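PDB 6SYY: periplasmic cell division protein (SufI) from Aquifex aeolicus, which binds copper ions and probably oxidises substrates as a laccase-like multicopper oxidase, with a methionine-rich loop that has a role in catalysis. Local coordinates for residues N50-F55 with L194-I199; Y240-R245 with R367-S372. One frame throughout, in Å; residues are numbered along the deposited sequence.

Interaction 1: N50-F55 with L194-I199; sequences NIPGYF and LEYGVI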
loop_
_atom_site.group_PDB
_atom_site.type_symbol
_atom_site.label_atom_id
_atom_site.label_comp_id
_atom_site.label_asym_id
_atom_site.label_seq_id
_atom_site.Cartn_x
_atom_site.Cartn_y
_atom_site.Cartn_z
ATOM N N ASN A 50 16.654 7.066 -5.811
ATOM C CA ASN A 50 16.319 6.332 -7.019
ATOM C C ASN A 50 14.864 6.587 -7.385
ATOM O O ASN A 50 13.981 6.546 -6.524
ATOM C CB ASN A 50 16.571 4.838 -6.812
ATOM C CG ASN A 50 16.036 3.991 -7.949
ATOM O OD1 ASN A 50 16.480 4.114 -9.090
ATOM N ND2 ASN A 50 15.084 3.112 -7.639
ATOM N N ILE A 51 14.617 6.887 -8.653
ATOM C CA ILE A 51 13.269 7.019 -9.196
ATOM C C ILE A 51 13.006 5.793 -10.060
ATOM O O ILE A 51 13.716 5.583 -11.051
ATOM C CB ILE A 51 13.096 8.310 -10.014
ATOM C CG1 ILE A 51 13.289 9.547 -9.134
ATOM C CG2 ILE A 51 11.725 8.332 -10.679
ATOM C CD1 ILE A 51 12.352 9.604 -7.956
ATOM N N PRO A 52 12.022 4.960 -9.728
ATOM C CA PRO A 52 11.804 3.738 -10.509
ATOM C C PRO A 52 11.446 4.062 -11.949
ATOM O O PRO A 52 10.935 5.141 -12.260
ATOM C CB PRO A 52 10.636 3.053 -9.786
ATOM C CG PRO A 52 10.602 3.669 -8.424
ATOM C CD PRO A 52 11.078 5.076 -8.606
ATOM N N GLY A 53 11.741 3.119 -12.835
ATOM C CA GLY A 53 11.241 3.208 -14.188
ATOM C C GLY A 53 9.731 3.086 -14.213
ATOM O O GLY A 53 9.084 2.711 -13.236
ATOM N N TYR A 54 9.146 3.437 -15.350
ATOM C CA TYR A 54 7.707 3.333 -15.504
ATOM C C TYR A 54 7.377 2.484 -16.722
ATOM O O TYR A 54 8.173 2.355 -17.657
ATOM C CB TYR A 54 7.046 4.713 -15.618
ATOM C CG TYR A 54 7.387 5.483 -16.871
ATOM C CD1 TYR A 54 8.549 6.243 -16.949
ATOM C CD2 TYR A 54 6.535 5.473 -17.968
ATOM C CE1 TYR A 54 8.857 6.957 -18.088
ATOM C CE2 TYR A 54 6.835 6.181 -19.109
ATOM C CZ TYR A 54 7.996 6.923 -19.165
ATOM O OH TYR A 54 8.297 7.633 -20.303
ATOM N N PHE A 55 6.188 1.894 -16.692
ATOM C CA PHE A 55 5.728 1.049 -17.784
ATOM C C PHE A 55 4.280 1.393 -18.075
ATOM O O PHE A 55 3.428 1.308 -17.185
ATOM C CB PHE A 55 5.879 -0.435 -17.441
ATOM C CG PHE A 55 5.389 -1.351 -18.516
ATOM C CD1 PHE A 55 6.074 -1.461 -19.711
ATOM C CD2 PHE A 55 4.241 -2.100 -18.334
ATOM C CE1 PHE A 55 5.626 -2.302 -20.707
ATOM C CE2 PHE A 55 3.786 -2.943 -19.326
ATOM C CZ PHE A 55 4.479 -3.043 -20.514
ATOM N N LEU A 194 2.163 18.612 -13.243
ATOM C CA LEU A 194 2.800 17.417 -12.710
ATOM C C LEU A 194 3.377 16.565 -13.834
ATOM O O LEU A 194 2.852 16.521 -14.949
ATOM C CB LEU A 194 1.803 16.592 -11.894
ATOM C CG LEU A 194 1.173 17.288 -10.682
ATOM C CD1 LEU A 194 0.222 16.342 -9.936
ATOM C CD2 LEU A 194 2.246 17.844 -9.747
ATOM N N GLU A 195 4.486 15.897 -13.530
ATOM C CA GLU A 195 5.124 14.970 -14.453
ATOM C C GLU A 195 5.858 13.922 -13.634
ATOM O O GLU A 195 6.619 14.273 -12.726
ATOM C CB GLU A 195 6.096 15.694 -15.395
ATOM C CG GLU A 195 6.872 14.755 -16.306
ATOM C CD GLU A 195 7.753 15.490 -17.298
ATOM O OE1 GLU A 195 7.642 16.734 -17.395
ATOM O OE2 GLU A 195 8.555 14.817 -17.983
ATOM N N TYR A 196 5.614 12.650 -13.943
ATOM C CA TYR A 196 6.267 11.570 -13.216
ATOM C C TYR A 196 7.781 11.727 -13.277
ATOM O O TYR A 196 8.348 12.042 -14.325
ATOM C CB TYR A 196 5.859 10.205 -13.780
ATOM C CG TYR A 196 6.650 9.084 -13.151
ATOM C CD1 TYR A 196 6.312 8.595 -11.900
ATOM C CD2 TYR A 196 7.758 8.541 -13.793
ATOM C CE1 TYR A 196 7.042 7.589 -11.305
ATOM C CE2 TYR A 196 8.498 7.534 -13.205
ATOM C CZ TYR A 196 8.134 7.062 -11.962
ATOM O OH TYR A 196 8.859 6.057 -11.367
ATOM N N GLY A 197 8.437 11.512 -12.139
ATOM C CA GLY A 197 9.874 11.653 -12.045
ATOM C C GLY A 197 10.391 13.075 -11.980
ATOM O O GLY A 197 11.579 13.269 -11.691
ATOM N N VAL A 198 9.553 14.077 -12.234
ATOM C CA VAL A 198 9.983 15.467 -12.137
ATOM C C VAL A 198 9.470 16.053 -10.825
ATOM O O VAL A 198 10.248 16.278 -9.890
ATOM C CB VAL A 198 9.505 16.289 -13.348
ATOM C CG1 VAL A 198 9.975 17.735 -13.233
ATOM C CG2 VAL A 198 10.006 15.665 -14.628
ATOM N N ILE A 199 8.165 16.305 -10.745
ATOM C CA ILE A 199 7.540 16.765 -9.509
ATOM C C ILE A 199 6.441 15.832 -9.024
ATOM O O ILE A 199 5.776 16.144 -8.031
ATOM C CB ILE A 199 6.998 18.204 -9.644
ATOM C CG1 ILE A 199 5.898 18.276 -10.705
ATOM C CG2 ILE A 199 8.138 19.181 -9.968
ATOM C CD1 ILE A 199 5.254 19.648 -10.819
#
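Tyr196 reaches from the loop 194-199 to residues 51-54, and its phenol carries most of its segment's share of the contact. Beyond CB, chi1 173° sets CG anti to the backbone N and puts the outer ring atoms where they meet residues 51-54. Along one flank Tyr196 CD2 and then Tyr196 CE2 pass Tyr54, each 4.0 Å from Tyr54 CD1; the rings meet obliquely, planes 66° apart. Farther out, Tyr196 CZ lies 4.0 Å from Ile51 CG2, the methyl branch that also packs on Gly197 CA. At the tip, Tyr196 OH donates to Pro52 O, at the ring edge in its plane; the modelled 2.4 Å between them is very short and doubtful. Tyrosine suits the place because it combines an apolar flank with a terminal donor for a backbone carbonyl. A phenylalanine here would probably leave Pro52 O without this donor and the two segments without their hydrogen bond. Gly197, at positive phi (77°), turns the chain and leaves room for Ile51. The phenol also packs on Val94 of strand 94-98 and Pro202 of strand 200-208, joining the run into edge strand 54-56 to the loop after helix 183-192.

Interaction 2: Y240-R245 with R367-S372; sequences YMDVER and RVTKDS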
loop_
_atom_site.group_PDB
_atom_site.type_symbol
_atom_site.label_atom_id
_atom_site.label_comp_id
_atom_site.label_asym_id
_atom_site.label_seq_id
_atom_site.Cartn_x
_atom_site.Cartn_y
_atom_site.Cartn_z
ATOM N N TYR A 240 18.724 11.503 -0.564
ATOM C CA TYR A 240 18.459 12.920 -0.739
ATOM C C TYR A 240 17.826 13.129 -2.107
ATOM O O TYR A 240 17.981 12.312 -3.018
ATOM C CB TYR A 240 19.739 13.776 -0.624
ATOM C CG TYR A 240 20.719 13.633 -1.783
ATOM C CD1 TYR A 240 20.556 14.362 -2.964
ATOM C CD2 TYR A 240 21.819 12.787 -1.689
ATOM C CE1 TYR A 240 21.450 14.231 -4.025
ATOM C CE2 TYR A 240 22.721 12.655 -2.743
ATOM C CZ TYR A 240 22.529 13.377 -3.906
ATOM O OH TYR A 240 23.421 13.247 -4.949
ATOM N N MET A 241 17.124 14.249 -2.248
ATOM C CA MET A 241 16.653 14.689 -3.553
ATOM C C MET A 241 16.728 16.204 -3.613
ATOM O O MET A 241 16.293 16.884 -2.680
ATOM C CB MET A 241 15.219 14.220 -3.827
ATOM C CG MET A 241 14.623 14.749 -5.129
ATOM S SD MET A 241 12.993 14.066 -5.501
ATOM C CE MET A 241 12.509 15.102 -6.878
ATOM N N ASP A 242 17.293 16.724 -4.698
ATOM C CA ASP A 242 17.232 18.153 -4.957
ATOM C C ASP A 242 15.845 18.518 -5.461
ATOM O O ASP A 242 15.261 17.808 -6.287
ATOM C CB ASP A 242 18.276 18.573 -5.990
ATOM C CG ASP A 242 19.695 18.361 -5.512
ATOM O OD1 ASP A 242 19.891 17.839 -4.396
ATOM O OD2 ASP A 242 20.618 18.723 -6.263
ATOM N N VAL A 243 15.315 19.626 -4.952
ATOM C CA VAL A 243 14.017 20.130 -5.372
ATOM C C VAL A 243 14.158 21.603 -5.714
ATOM O O VAL A 243 15.109 22.274 -5.311
ATOM C CB VAL A 243 12.928 19.934 -4.296
ATOM C CG1 VAL A 243 12.803 18.464 -3.921
ATOM C CG2 VAL A 243 13.237 20.780 -3.075
ATOM N N GLU A 244 13.192 22.098 -6.475
ATOM C CA GLU A 244 13.064 23.516 -6.766
ATOM C C GLU A 244 11.921 24.101 -5.941
ATOM O O GLU A 244 11.131 23.377 -5.330
ATOM C CB GLU A 244 12.829 23.732 -8.263
ATOM C CG GLU A 244 13.646 22.797 -9.135
ATOM C CD GLU A 244 13.376 22.989 -10.613
ATOM O OE1 GLU A 244 12.798 24.034 -10.980
ATOM O OE2 GLU A 244 13.736 22.094 -11.407
ATOM N N ARG A 245 11.842 25.432 -5.916
ATOM C CA ARG A 245 10.742 26.105 -5.222
ATOM C C ARG A 245 9.479 25.911 -6.058
ATOM O O ARG A 245 9.076 26.753 -6.864
ATOM C CB ARG A 245 11.064 27.577 -4.977
ATOM C CG ARG A 245 12.136 27.787 -3.910
ATOM C CD ARG A 245 12.318 29.252 -3.539
ATOM N NE ARG A 245 11.157 29.800 -2.842
ATOM C CZ ARG A 245 10.314 30.686 -3.365
ATOM N NH1 ARG A 245 10.502 31.137 -4.597
ATOM N NH2 ARG A 245 9.287 31.129 -2.653
ATOM N N ARG A 367 16.715 18.945 -0.560
ATOM C CA ARG A 367 17.574 20.115 -0.671
ATOM C C ARG A 367 16.955 21.043 -1.704
ATOM O O ARG A 367 16.916 20.715 -2.895
ATOM C CB ARG A 367 18.992 19.718 -1.069
ATOM C CG ARG A 367 19.562 18.551 -0.283
ATOM C CD ARG A 367 20.533 17.767 -1.149
ATOM N NE ARG A 367 21.430 16.919 -0.375
ATOM C CZ ARG A 367 22.512 16.337 -0.882
ATOM N NH1 ARG A 367 22.822 16.521 -2.159
ATOM N NH2 ARG A 367 23.287 15.577 -0.116
ATOM N N VAL A 368 16.461 22.190 -1.248
ATOM C CA VAL A 368 15.927 23.216 -2.134
ATOM C C VAL A 368 17.097 23.929 -2.800
ATOM O O VAL A 368 17.639 24.898 -2.258
ATOM C CB VAL A 368 15.026 24.195 -1.360
ATOM C CG1 VAL A 368 14.383 25.196 -2.303
ATOM C CG2 VAL A 368 13.966 23.428 -0.594
ATOM N N THR A 369 17.498 23.452 -3.977
ATOM C CA THR A 369 18.724 23.916 -4.613
ATOM C C THR A 369 18.507 24.997 -5.663
ATOM O O THR A 369 19.460 25.713 -5.993
ATOM C CB THR A 369 19.461 22.736 -5.262
ATOM O OG1 THR A 369 18.566 22.031 -6.132
ATOM C CG2 THR A 369 19.980 21.776 -4.196
ATOM N N LYS A 370 17.292 25.141 -6.188
ATOM C CA LYS A 370 17.037 26.062 -7.286
ATOM C C LYS A 370 15.746 26.823 -7.046
ATOM O O LYS A 370 14.775 26.270 -6.519
ATOM C CB LYS A 370 16.944 25.328 -8.632
ATOM C CG LYS A 370 18.248 24.732 -9.115
ATOM C CD LYS A 370 18.062 24.049 -10.458
ATOM C CE LYS A 370 17.467 25.006 -11.477
ATOM N NZ LYS A 370 17.338 24.378 -12.820
ATOM N N ASP A 371 15.737 28.090 -7.451
ATOM C CA ASP A 371 14.513 28.866 -7.507
ATOM C C ASP A 371 13.739 28.510 -8.776
ATOM O O ASP A 371 14.237 27.820 -9.670
ATOM C CB ASP A 371 14.824 30.361 -7.463
ATOM C CG ASP A 371 13.725 31.171 -6.794
ATOM O OD1 ASP A 371 12.595 30.655 -6.660
ATOM O OD2 ASP A 371 13.995 32.330 -6.407
ATOM N N SER A 372 12.506 29.000 -8.858
ATOM C CA SER A 372 11.639 28.655 -9.974
ATOM C C SER A 372 10.592 29.745 -10.141
ATOM O O SER A 372 10.285 30.487 -9.202
ATOM C CB SER A 372 10.977 27.287 -9.755
ATOM O OG SER A 372 9.965 27.034 -10.712
#
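Parallel backbone pairing joins Met241-Arg245 to Arg367-Lys370. Arg367 N donates to Met241 O, Val243 N to Arg367 O and Thr369 N to Val243 O. A beta bulge then shifts the register by one residue, after which Arg245 N bonds to Lys370 O. The Arg367 guanidinium makes a cation-pi stack, its flat cation suited to the face of the Tyr240 ring: planes 8° apart, centres 3.6 Å apart, Arg367 NH1 toward the rim above Tyr240 CD1. A bend at chi2 (149°) carries the arginine over the ring, and Glu365 holds its NE in a salt bridge. Among charged pairs, Asp242 OD1 makes a long salt bridge to Arg367 NH1 (3.9 Å). Arg245 NH1 lies closer to Asp371 OD1, 3.0 Å, on the carboxylate's syn side; Ser372 N grips the same oxygen from the opposite face, which should restrain the carboxylate. Arg245 also donates to the carbonyls of Arg308 and Ala310. Val243 and Val368, whose branched apolar side chains suit buried strand positions, meet through CG2 methyls 3.7 Å apart. Away from the copper sites of this multicopper oxidase, strand 239-244 lies between strands 47-48 and 361-370, both parallel to it, and 315-321 runs antiparallel to 361-370.

How the interactions relate
From the N terminus, the chain passes through strand 47-48, which pairs with strand 239-244, and then enters residues 50-55. Interaction 1 closes a loop of 138 intervening residues when the chain returns at 194-199, after helix 183-192. Strand 200-208 follows, and only after that does interaction 2 open at 240-245, to close at 367-372, with 121 residues between. The two loops are therefore in series, neither nested nor crossed. Interaction 1 ties the lead-in to edge strand 54-56 to the loop leading into 200-208; interaction 2 joins strands 239-244 and 361-370. Their centres are about 16 Å apart, and Val198 O packs against Met241 CE.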